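Local coordinates for flagellar biosynthetic protein FliP (Thermotoga maritima MSB8, PDB 5H72) that probably takes part in flagellum-specific protein export as a component of the type III export gate, represented here by its periplasmic domain, at residues F32-L37 and A66-A71; N45-A50 and A58-A63; H40-N45 and L77-K82. All blocks are in the same frame, centred on the assembly; numbering follows the deposited sequence.

Overall arrangement
The three contacts hold together the helices 17-39, 43-52 and 65-80 of this all-helical periplasmic domain. The centre of contact 1, helix on helix, lies about 2 Å from the centre of the chain, that of contact 2, where helix 43-52 meets the loop that follows it, about 8 Å, and that of contact 3, near the C-terminus, about 12 Å. The contact centres are about 9 Å (1 to 2), 11 Å (1 to 3) and 14 Å (2 to 3) apart. Asn45 belongs to contacts 2 and 3, and its ND2 also reaches Ala71 of contact 1. Val46 and Leu37 join the first two into one apolar interior. Contacts 1 and 3 both touch a second subunit.

Contact 1. Residues F32-L37 and A66-A71; sequences FMINEL and AVLIPA
Ala71 O, a backbone carbonyl on helix 65-80, has Leu37 CD2 against it at 3.6 Å and also accepts a weak hydrogen bond from Asn45 ND2 on helix 43-52. This is the central helix-helix packing of the periplasmic domain: the short axes of 32-37 and 66-71 pass 10.0 Å apart and cross at 50°, and no hydrogen bond joins them, so the association rests on apolar side chains. Leu68 does most of the work. With its CG anti to the backbone N (chi1 -171°), the branched end of Leu68 reaches the other helix and sets its two methyls among three partners. Leu68 CD1 meets Leu37 CD1 at 3.7 Å, while Ile34 CG1 is 4.0 Å from that same Leu68 CD1, its chain lying nearly perpendicular to the leucine. Leu68 CD2 faces the methyl of Met33. Val46 of helix 43-52 touches both Leu37 and Ala71, which extends the apolar layer to a third helix. Elsewhere on helix 17-39, Glu36 OE1 forms a salt bridge with Arg28 of a second subunit, so one helix serves the fold and the assembly at once. Helix 65-80 is kinked at Pro70, whose nitrogen makes no bond to the preceding turn; Ala71 N takes up the helical pattern again by bonding to Val67 O. Met33 closes the other end of the contact. Its chain bends at the last torsion (chi3 -59°), and this brings the terminal methyl against Ile69: Met33 CE lies 3.6 Å from Ile69 CG1, and Met33 SD is 3.7 Å from that same carbon.

Contact 2. Residues N45-A50 and A58-A63; sequences NVFMLA and AKIEEA
Val46 and Ile60 meet at about a right angle, with one methyl of the isoleucine set against the branch point of the valine. Ile60 CG2 is 3.6 Å from Val46 CB and 3.7 Å from Val46 CG2, and lies close to Val46 CG1 as well, so this one methyl touches all three carbons of the isopropyl group. The first torsion of Ile60 (chi1 63°) puts CG1 between the backbone N and the carbonyl carbon and leaves CG2 as the branch that faces helix 43-52. Val46 CG1, placed anti to its own backbone N, continues past Ile60 to Ala63 CB, a tight methyl pair at 3.5 Å. One turn of 3-10 helix, 60-62, sets these two partners: Ala63 N bonds to Ile60 O, which brings both residues round to the same valine. Phe47 lies beside this pair and stands roughly perpendicular to Ile60. The ring presents its edge to the backbone, with Phe47 CZ 3.7 Å from Ala58 O, which lies near the ring plane, while Ile60 CG2 approaches obliquely, 3.9 Å from Phe47 CE2. Ala58 is itself tied down by its loop: Ala58 N donates to Glu62 OE1 at 2.9 Å, nearly straight at 166°, arriving on the syn side of the carboxylate but 29° out of its plane. In this way the loop after helix 43-52 folds back on that helix. Helix 17-39 backs the loop, through Ile34 against Ile60, a salt bridge from Lys38 to Glu61, and Arg30 bonded to Ala63 O. Helix 65-80 closes over Val46 with Val67 and Ala71.

Contact 3. Residues H40-N45 and L77-K82; sequences HHNEDN and LEVAFK
Asn45 and Glu78 supply the hydrogen bond of this contact. Asn45 ND2 donates to Glu78 OE1 at 3.2 Å; the bond is long but almost perfectly straight, with an N-H...O angle of 176°. The acceptor lies in the plane of the asparagine amide and is met on the syn side of the carboxylate, with the donor somewhat out of the carboxylate plane. Amide and carboxylate are turned 60° against each other, not laid flat side by side, and one hydrogen bond links them. The other polar approach to the same oxygen is only a proximity: Asn42 ND2 lies 3.3 Å from Glu78 OE1, but the angle is too poor for a hydrogen bond. The apolar part of the contact belongs to Val79. Its CG2 methyl lies over one face of the His40 ring in a CH-pi contact, 4.2 Å from the ring centroid and 28° off the normal, and Val79 CG2 also touches His40 CB at 3.9 Å. The valine approaches the histidine at about a right angle. Its first torsion places CG1 anti to the backbone N and leaves CG2 as the methyl that meets both the ring and Asn42 OD1, at 3.8 Å from the latter. Backbone bonds shape the turn that carries these groups. It is a Schellman motif ending helix 17-39, with His41 as the C-prime residue at positive phi and Asn42 N bonded to Leu37 O. The contact therefore joins the link between helices 17-39 and 43-52 to the last turn of helix 65-80, and Arg28 of a second subunit packs on both His40 and Val79.

Contact 1. Residues F32-L37 and A66-A71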
loop_
_atom_site.group_PDB
_atom_site.type_symbol
_atom_site.label_atom_id
_atom_site.label_comp_id
_atom_site.label_asym_id
_atom_site.label_seq_id
_atom_site.Cartn_x
_atom_site.Cartn_y
_atom_site.Cartn_z
ATOM N N PHE A 32 -10.220 -4.337 8.421
ATOM C CA PHE A 32 -10.777 -4.216 7.074
ATOM C C PHE A 32 -10.321 -5.375 6.179
ATOM O O PHE A 32 -11.057 -5.772 5.282
ATOM C CB PHE A 32 -10.506 -2.811 6.447
ATOM C CG PHE A 32 -9.166 -2.613 5.783
ATOM C CD1 PHE A 32 -8.807 -3.305 4.633
ATOM C CD2 PHE A 32 -8.307 -1.626 6.248
ATOM C CE1 PHE A 32 -7.591 -3.088 4.014
ATOM C CE2 PHE A 32 -7.079 -1.389 5.625
ATOM C CZ PHE A 32 -6.722 -2.127 4.506
ATOM N N MET A 33 -9.148 -5.944 6.435
ATOM C CA MET A 33 -8.751 -7.150 5.715
ATOM C C MET A 33 -9.731 -8.271 6.040
ATOM O O MET A 33 -10.263 -8.930 5.140
ATOM C CB MET A 33 -7.314 -7.565 6.067
ATOM C CG MET A 33 -6.254 -6.655 5.467
ATOM S SD MET A 33 -4.567 -7.296 5.563
ATOM C CE MET A 33 -4.346 -7.501 7.329
ATOM N N ILE A 34 -9.986 -8.460 7.329
ATOM C CA ILE A 34 -10.927 -9.476 7.777
ATOM C C ILE A 34 -12.328 -9.242 7.198
ATOM O O ILE A 34 -12.967 -10.169 6.705
ATOM C CB ILE A 34 -10.977 -9.527 9.313
ATOM C CG1 ILE A 34 -9.706 -10.194 9.841
ATOM C CG2 ILE A 34 -12.213 -10.273 9.798
ATOM C CD1 ILE A 34 -9.484 -10.011 11.321
ATOM N N ASN A 35 -12.795 -8.000 7.231
ATOM C CA ASN A 35 -14.114 -7.671 6.692
ATOM C C ASN A 35 -14.217 -7.969 5.198
ATOM O O ASN A 35 -15.218 -8.515 4.739
ATOM C CB ASN A 35 -14.438 -6.209 6.958
ATOM C CG ASN A 35 -15.838 -5.825 6.513
ATOM O OD1 ASN A 35 -16.010 -5.019 5.603
ATOM N ND2 ASN A 35 -16.846 -6.397 7.159
ATOM N N GLU A 36 -13.172 -7.620 4.444
ATOM C CA GLU A 36 -13.119 -7.885 3.003
ATOM C C GLU A 36 -13.170 -9.384 2.729
ATOM O O GLU A 36 -13.828 -9.830 1.792
ATOM C CB GLU A 36 -11.848 -7.296 2.377
ATOM C CG GLU A 36 -11.948 -5.826 2.008
ATOM C CD GLU A 36 -12.915 -5.571 0.853
ATOM O OE1 GLU A 36 -12.651 -6.043 -0.273
ATOM O OE2 GLU A 36 -13.940 -4.895 1.077
ATOM N N LEU A 37 -12.464 -10.151 3.554
ATOM C CA LEU A 37 -12.397 -11.592 3.378
ATOM C C LEU A 37 -13.749 -12.250 3.665
ATOM O O LEU A 37 -14.148 -13.182 2.970
ATOM C CB LEU A 37 -11.305 -12.195 4.274
ATOM C CG LEU A 37 -9.853 -12.028 3.808
ATOM C CD1 LEU A 37 -8.902 -12.314 4.946
ATOM C CD2 LEU A 37 -9.529 -12.927 2.622
ATOM N N ALA A 66 1.231 -12.506 8.914
ATOM C CA ALA A 66 1.986 -13.265 7.908
ATOM C C ALA A 66 1.090 -14.201 7.107
ATOM O O ALA A 66 1.447 -14.619 5.998
ATOM C CB ALA A 66 3.108 -14.059 8.567
ATOM N N VAL A 67 -0.064 -14.531 7.676
ATOM C CA VAL A 67 -1.055 -15.355 7.013
ATOM C C VAL A 67 -2.184 -14.488 6.486
ATOM O O VAL A 67 -2.633 -14.644 5.347
ATOM C CB VAL A 67 -1.648 -16.422 7.990
ATOM C CG1 VAL A 67 -2.883 -17.077 7.405
ATOM C CG2 VAL A 67 -0.598 -17.458 8.349
ATOM N N LEU A 68 -2.650 -13.575 7.331
ATOM C CA LEU A 68 -3.820 -12.759 7.016
ATOM C C LEU A 68 -3.596 -11.885 5.779
ATOM O O LEU A 68 -4.429 -11.842 4.887
ATOM C CB LEU A 68 -4.198 -11.892 8.216
ATOM C CG LEU A 68 -5.515 -11.105 8.170
ATOM C CD1 LEU A 68 -6.711 -12.035 7.955
ATOM C CD2 LEU A 68 -5.688 -10.295 9.450
ATOM N N ILE A 69 -2.454 -11.214 5.715
ATOM C CA ILE A 69 -2.190 -10.297 4.612
ATOM C C ILE A 69 -2.096 -11.010 3.254
ATOM O O ILE A 69 -2.726 -10.562 2.298
ATOM C CB ILE A 69 -0.906 -9.461 4.883
ATOM C CG1 ILE A 69 -1.126 -8.581 6.110
ATOM C CG2 ILE A 69 -0.567 -8.596 3.685
ATOM C CD1 ILE A 69 0.104 -7.871 6.558
ATOM N N PRO A 70 -1.333 -12.124 3.155
ATOM C CA PRO A 70 -1.348 -12.822 1.861
ATOM C C PRO A 70 -2.730 -13.362 1.468
ATOM O O PRO A 70 -3.080 -13.326 0.285
ATOM C CB PRO A 70 -0.361 -13.976 2.072
ATOM C CG PRO A 70 0.506 -13.548 3.174
ATOM C CD PRO A 70 -0.354 -12.725 4.081
ATOM N N ALA A 71 -3.503 -13.847 2.437
ATOM C CA ALA A 71 -4.852 -14.340 2.148
ATOM C C ALA A 71 -5.721 -13.209 1.623
ATOM O O ALA A 71 -6.504 -13.392 0.690
ATOM C CB ALA A 71 -5.477 -14.961 3.388
#

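Contact 2. Residues N45-A50 and A58-A63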
loop_
_atom_site.group_PDB
_atom_site.type_symbol
_atom_site.label_atom_id
_atom_site.label_comp_id
_atom_site.label_asym_id
_atom_site.label_seq_id
_atom_site.Cartn_x
_atom_site.Cartn_y
_atom_site.Cartn_z
ATOM N N ASN A 45 -9.019 -18.883 2.182
ATOM C CA ASN A 45 -7.638 -18.470 1.924
ATOM C C ASN A 45 -6.825 -18.432 3.203
ATOM O O ASN A 45 -5.687 -18.893 3.233
ATOM C CB ASN A 45 -7.578 -17.097 1.254
ATOM C CG ASN A 45 -8.154 -17.101 -0.142
ATOM O OD1 ASN A 45 -8.353 -18.157 -0.743
ATOM N ND2 ASN A 45 -8.414 -15.916 -0.675
ATOM N N VAL A 46 -7.417 -17.892 4.261
ATOM C CA VAL A 46 -6.731 -17.805 5.539
ATOM C C VAL A 46 -6.422 -19.185 6.084
ATOM O O VAL A 46 -5.273 -19.490 6.405
ATOM C CB VAL A 46 -7.557 -17.050 6.572
ATOM C CG1 VAL A 46 -6.801 -16.962 7.882
ATOM C CG2 VAL A 46 -7.934 -15.672 6.048
ATOM N N PHE A 47 -7.456 -20.017 6.179
ATOM C CA PHE A 47 -7.314 -21.388 6.673
ATOM C C PHE A 47 -6.338 -22.208 5.840
ATOM O O PHE A 47 -5.522 -22.948 6.388
ATOM C CB PHE A 47 -8.679 -22.079 6.712
ATOM C CG PHE A 47 -9.599 -21.518 7.748
ATOM C CD1 PHE A 47 -9.289 -21.629 9.092
ATOM C CD2 PHE A 47 -10.759 -20.869 7.386
ATOM C CE1 PHE A 47 -10.124 -21.107 10.061
ATOM C CE2 PHE A 47 -11.599 -20.343 8.351
ATOM C CZ PHE A 47 -11.276 -20.462 9.692
ATOM N N MET A 48 -6.411 -22.065 4.520
ATOM C CA MET A 48 -5.501 -22.785 3.642
ATOM C C MET A 48 -4.061 -22.380 3.920
ATOM O O MET A 48 -3.196 -23.234 4.095
ATOM C CB MET A 48 -5.846 -22.540 2.171
ATOM C CG MET A 48 -4.770 -23.040 1.210
ATOM S SD MET A 48 -5.027 -22.614 -0.531
ATOM C CE MET A 48 -4.811 -20.834 -0.523
ATOM N N LEU A 49 -3.808 -21.074 3.972
ATOM C CA LEU A 49 -2.458 -20.573 4.210
ATOM C C LEU A 49 -1.974 -20.947 5.606
ATOM O O LEU A 49 -0.781 -21.161 5.815
ATOM C CB LEU A 49 -2.401 -19.054 4.016
ATOM C CG LEU A 49 -1.879 -18.539 2.670
ATOM C CD1 LEU A 49 -2.354 -19.397 1.520
ATOM C CD2 LEU A 49 -2.304 -17.097 2.434
ATOM N N ALA A 50 -2.902 -21.021 6.552
ATOM C CA ALA A 50 -2.586 -21.372 7.933
ATOM C C ALA A 50 -2.151 -22.824 8.037
ATOM O O ALA A 50 -1.159 -23.146 8.688
ATOM C CB ALA A 50 -3.787 -21.122 8.837
ATOM N N ALA A 58 -8.847 -21.472 14.771
ATOM C CA ALA A 58 -10.268 -21.819 14.680
ATOM C C ALA A 58 -11.066 -20.785 13.878
ATOM O O ALA A 58 -12.084 -21.119 13.260
ATOM C CB ALA A 58 -10.862 -21.973 16.073
ATOM N N LYS A 59 -10.613 -19.531 13.901
ATOM C CA LYS A 59 -11.264 -18.461 13.141
ATOM C C LYS A 59 -10.240 -17.475 12.586
ATOM O O LYS A 59 -9.127 -17.373 13.111
ATOM C CB LYS A 59 -12.282 -17.737 14.015
ATOM C CG LYS A 59 -11.748 -17.282 15.348
ATOM C CD LYS A 59 -12.859 -17.382 16.372
ATOM C CE LYS A 59 -12.779 -16.296 17.425
ATOM N NZ LYS A 59 -14.033 -16.296 18.237
ATOM N N ILE A 60 -10.605 -16.746 11.532
ATOM C CA ILE A 60 -9.604 -15.958 10.816
ATOM C C ILE A 60 -9.079 -14.791 11.648
ATOM O O ILE A 60 -7.990 -14.278 11.381
ATOM C CB ILE A 60 -10.131 -15.431 9.465
ATOM C CG1 ILE A 60 -11.308 -14.476 9.645
ATOM C CG2 ILE A 60 -10.522 -16.596 8.558
ATOM C CD1 ILE A 60 -11.720 -13.810 8.347
ATOM N N GLU A 61 -9.812 -14.399 12.684
ATOM C CA GLU A 61 -9.316 -13.336 13.553
ATOM C C GLU A 61 -8.091 -13.769 14.343
ATOM O O GLU A 61 -7.430 -12.939 14.952
ATOM C CB GLU A 61 -10.398 -12.859 14.520
ATOM C CG GLU A 61 -11.603 -12.209 13.854
ATOM C CD GLU A 61 -12.630 -13.230 13.401
ATOM O OE1 GLU A 61 -12.297 -14.428 13.358
ATOM O OE2 GLU A 61 -13.774 -12.834 13.096
ATOM N N GLU A 62 -7.789 -15.062 14.345
ATOM C CA GLU A 62 -6.613 -15.554 15.065
ATOM C C GLU A 62 -5.396 -15.718 14.143
ATOM O O GLU A 62 -4.305 -16.036 14.603
ATOM C CB GLU A 62 -6.929 -16.883 15.756
ATOM C CG GLU A 62 -8.147 -16.840 16.677
ATOM C CD GLU A 62 -8.666 -18.230 17.043
ATOM O OE1 GLU A 62 -8.213 -19.231 16.435
ATOM O OE2 GLU A 62 -9.534 -18.322 17.944
ATOM N N ALA A 63 -5.576 -15.510 12.844
ATOM C CA ALA A 63 -4.445 -15.601 11.931
ATOM C C ALA A 63 -3.514 -14.405 12.112
ATOM O O ALA A 63 -3.965 -13.260 12.158
ATOM C CB ALA A 63 -4.916 -15.687 10.497
#

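Contact 3. Residues H40-N45 and L77-K82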
loop_
_atom_site.group_PDB
_atom_site.type_symbol
_atom_site.label_atom_id
_atom_site.label_comp_id
_atom_site.label_asym_id
_atom_site.label_seq_id
_atom_site.Cartn_x
_atom_site.Cartn_y
_atom_site.Cartn_z
ATOM N N HIS A 40 -16.583 -11.202 0.986
ATOM C CA HIS A 40 -16.423 -11.867 -0.307
ATOM C C HIS A 40 -16.235 -13.387 -0.156
ATOM O O HIS A 40 -15.888 -14.075 -1.108
ATOM C CB HIS A 40 -15.252 -11.256 -1.075
ATOM C CG HIS A 40 -15.430 -9.799 -1.384
ATOM N ND1 HIS A 40 -16.330 -9.341 -2.321
ATOM C CD2 HIS A 40 -14.827 -8.702 -0.874
ATOM C CE1 HIS A 40 -16.273 -8.023 -2.381
ATOM N NE2 HIS A 40 -15.368 -7.608 -1.508
ATOM N N HIS A 41 -16.475 -13.897 1.049
ATOM C CA HIS A 41 -16.500 -15.339 1.307
ATOM C C HIS A 41 -15.206 -16.002 0.902
ATOM O O HIS A 41 -15.203 -17.038 0.237
ATOM C CB HIS A 41 -17.681 -15.991 0.578
ATOM C CG HIS A 41 -18.976 -15.256 0.766
ATOM N ND1 HIS A 41 -19.439 -14.327 -0.139
ATOM C CD2 HIS A 41 -19.877 -15.284 1.773
ATOM C CE1 HIS A 41 -20.584 -13.824 0.292
ATOM N NE2 HIS A 41 -20.874 -14.391 1.454
ATOM N N ASN A 42 -14.103 -15.382 1.307
ATOM C CA ASN A 42 -12.780 -15.843 0.948
ATOM C C ASN A 42 -12.014 -16.353 2.155
ATOM O O ASN A 42 -10.799 -16.536 2.084
ATOM C CB ASN A 42 -11.987 -14.710 0.277
ATOM C CG ASN A 42 -12.330 -14.544 -1.182
ATOM O OD1 ASN A 42 -12.403 -13.430 -1.699
ATOM N ND2 ASN A 42 -12.552 -15.659 -1.859
ATOM N N GLU A 43 -12.711 -16.577 3.266
ATOM C CA GLU A 43 -12.036 -16.984 4.504
ATOM C C GLU A 43 -11.147 -18.207 4.317
ATOM O O GLU A 43 -10.133 -18.342 4.987
ATOM C CB GLU A 43 -13.040 -17.273 5.616
ATOM C CG GLU A 43 -14.052 -16.175 5.867
ATOM C CD GLU A 43 -15.316 -16.355 5.040
ATOM O OE1 GLU A 43 -15.267 -17.061 4.004
ATOM O OE2 GLU A 43 -16.367 -15.797 5.433
ATOM N N ASP A 44 -11.519 -19.090 3.396
ATOM C CA ASP A 44 -10.746 -20.302 3.149
ATOM C C ASP A 44 -9.285 -20.002 2.854
ATOM O O ASP A 44 -8.405 -20.779 3.241
ATOM C CB ASP A 44 -11.354 -21.114 2.000
ATOM C CG ASP A 44 -12.477 -22.034 2.468
ATOM O OD1 ASP A 44 -12.490 -22.403 3.665
ATOM O OD2 ASP A 44 -13.343 -22.392 1.639
ATOM N N ASN A 45 -9.019 -18.883 2.182
ATOM C CA ASN A 45 -7.638 -18.470 1.924
ATOM C C ASN A 45 -6.825 -18.432 3.203
ATOM O O ASN A 45 -5.687 -18.893 3.233
ATOM C CB ASN A 45 -7.578 -17.097 1.254
ATOM C CG ASN A 45 -8.154 -17.101 -0.142
ATOM O OD1 ASN A 45 -8.353 -18.157 -0.743
ATOM N ND2 ASN A 45 -8.414 -15.916 -0.675
ATOM N N LEU A 77 -7.451 -10.244 -5.480
ATOM C CA LEU A 77 -7.175 -10.564 -6.876
ATOM C C LEU A 77 -8.268 -11.470 -7.432
ATOM O O LEU A 77 -8.752 -11.244 -8.538
ATOM C CB LEU A 77 -5.789 -11.200 -7.020
ATOM C CG LEU A 77 -4.637 -10.224 -6.742
ATOM C CD1 LEU A 77 -3.328 -10.957 -6.489
ATOM C CD2 LEU A 77 -4.476 -9.217 -7.884
ATOM N N GLU A 78 -8.684 -12.468 -6.655
ATOM C CA GLU A 78 -9.787 -13.348 -7.058
ATOM C C GLU A 78 -11.047 -12.559 -7.385
ATOM O O GLU A 78 -11.696 -12.816 -8.391
ATOM C CB GLU A 78 -10.088 -14.384 -5.968
ATOM C CG GLU A 78 -9.015 -15.474 -5.843
ATOM C CD GLU A 78 -8.872 -16.013 -4.422
ATOM O OE1 GLU A 78 -9.685 -15.633 -3.548
ATOM O OE2 GLU A 78 -7.941 -16.815 -4.174
ATOM N N VAL A 79 -11.395 -11.595 -6.543
ATOM C CA VAL A 79 -12.556 -10.762 -6.817
ATOM C C VAL A 79 -12.281 -9.832 -7.997
ATOM O O VAL A 79 -13.159 -9.620 -8.831
ATOM C CB VAL A 79 -12.974 -9.932 -5.574
ATOM C CG1 VAL A 79 -14.181 -9.031 -5.889
ATOM C CG2 VAL A 79 -13.277 -10.858 -4.398
ATOM N N ALA A 80 -11.064 -9.299 -8.086
ATOM C CA ALA A 80 -10.717 -8.338 -9.145
ATOM C C ALA A 80 -10.854 -8.937 -10.551
ATOM O O ALA A 80 -11.370 -8.296 -11.465
ATOM C CB ALA A 80 -9.300 -7.811 -8.941
ATOM N N PHE A 81 -10.396 -10.174 -10.700
ATOM C CA PHE A 81 -10.435 -10.874 -11.973
ATOM C C PHE A 81 -11.623 -11.825 -12.035
ATOM O O PHE A 81 -11.511 -12.956 -12.510
ATOM C CB PHE A 81 -9.118 -11.613 -12.192
ATOM C CG PHE A 81 -7.929 -10.708 -12.141
ATOM C CD1 PHE A 81 -7.907 -9.548 -12.891
ATOM C CD2 PHE A 81 -6.856 -10.983 -11.310
ATOM C CE1 PHE A 81 -6.829 -8.692 -12.838
ATOM C CE2 PHE A 81 -5.768 -10.132 -11.251
ATOM C CZ PHE A 81 -5.757 -8.981 -12.016
ATOM N N LYS A 82 -12.755 -11.314 -11.556
ATOM C CA LYS A 82 -14.038 -12.017 -11.452
ATOM C C LYS A 82 -14.007 -12.964 -10.268
ATOM O O LYS A 82 -15.040 -13.237 -9.651
ATOM C CB LYS A 82 -14.393 -12.760 -12.754
ATOM C CG LYS A 82 -15.459 -13.821 -12.593
ATOM C CD LYS A 82 -14.855 -15.182 -12.248
ATOM C CE LYS A 82 -15.731 -15.963 -11.279
ATOM N NZ LYS A 82 -15.153 -17.316 -11.005
#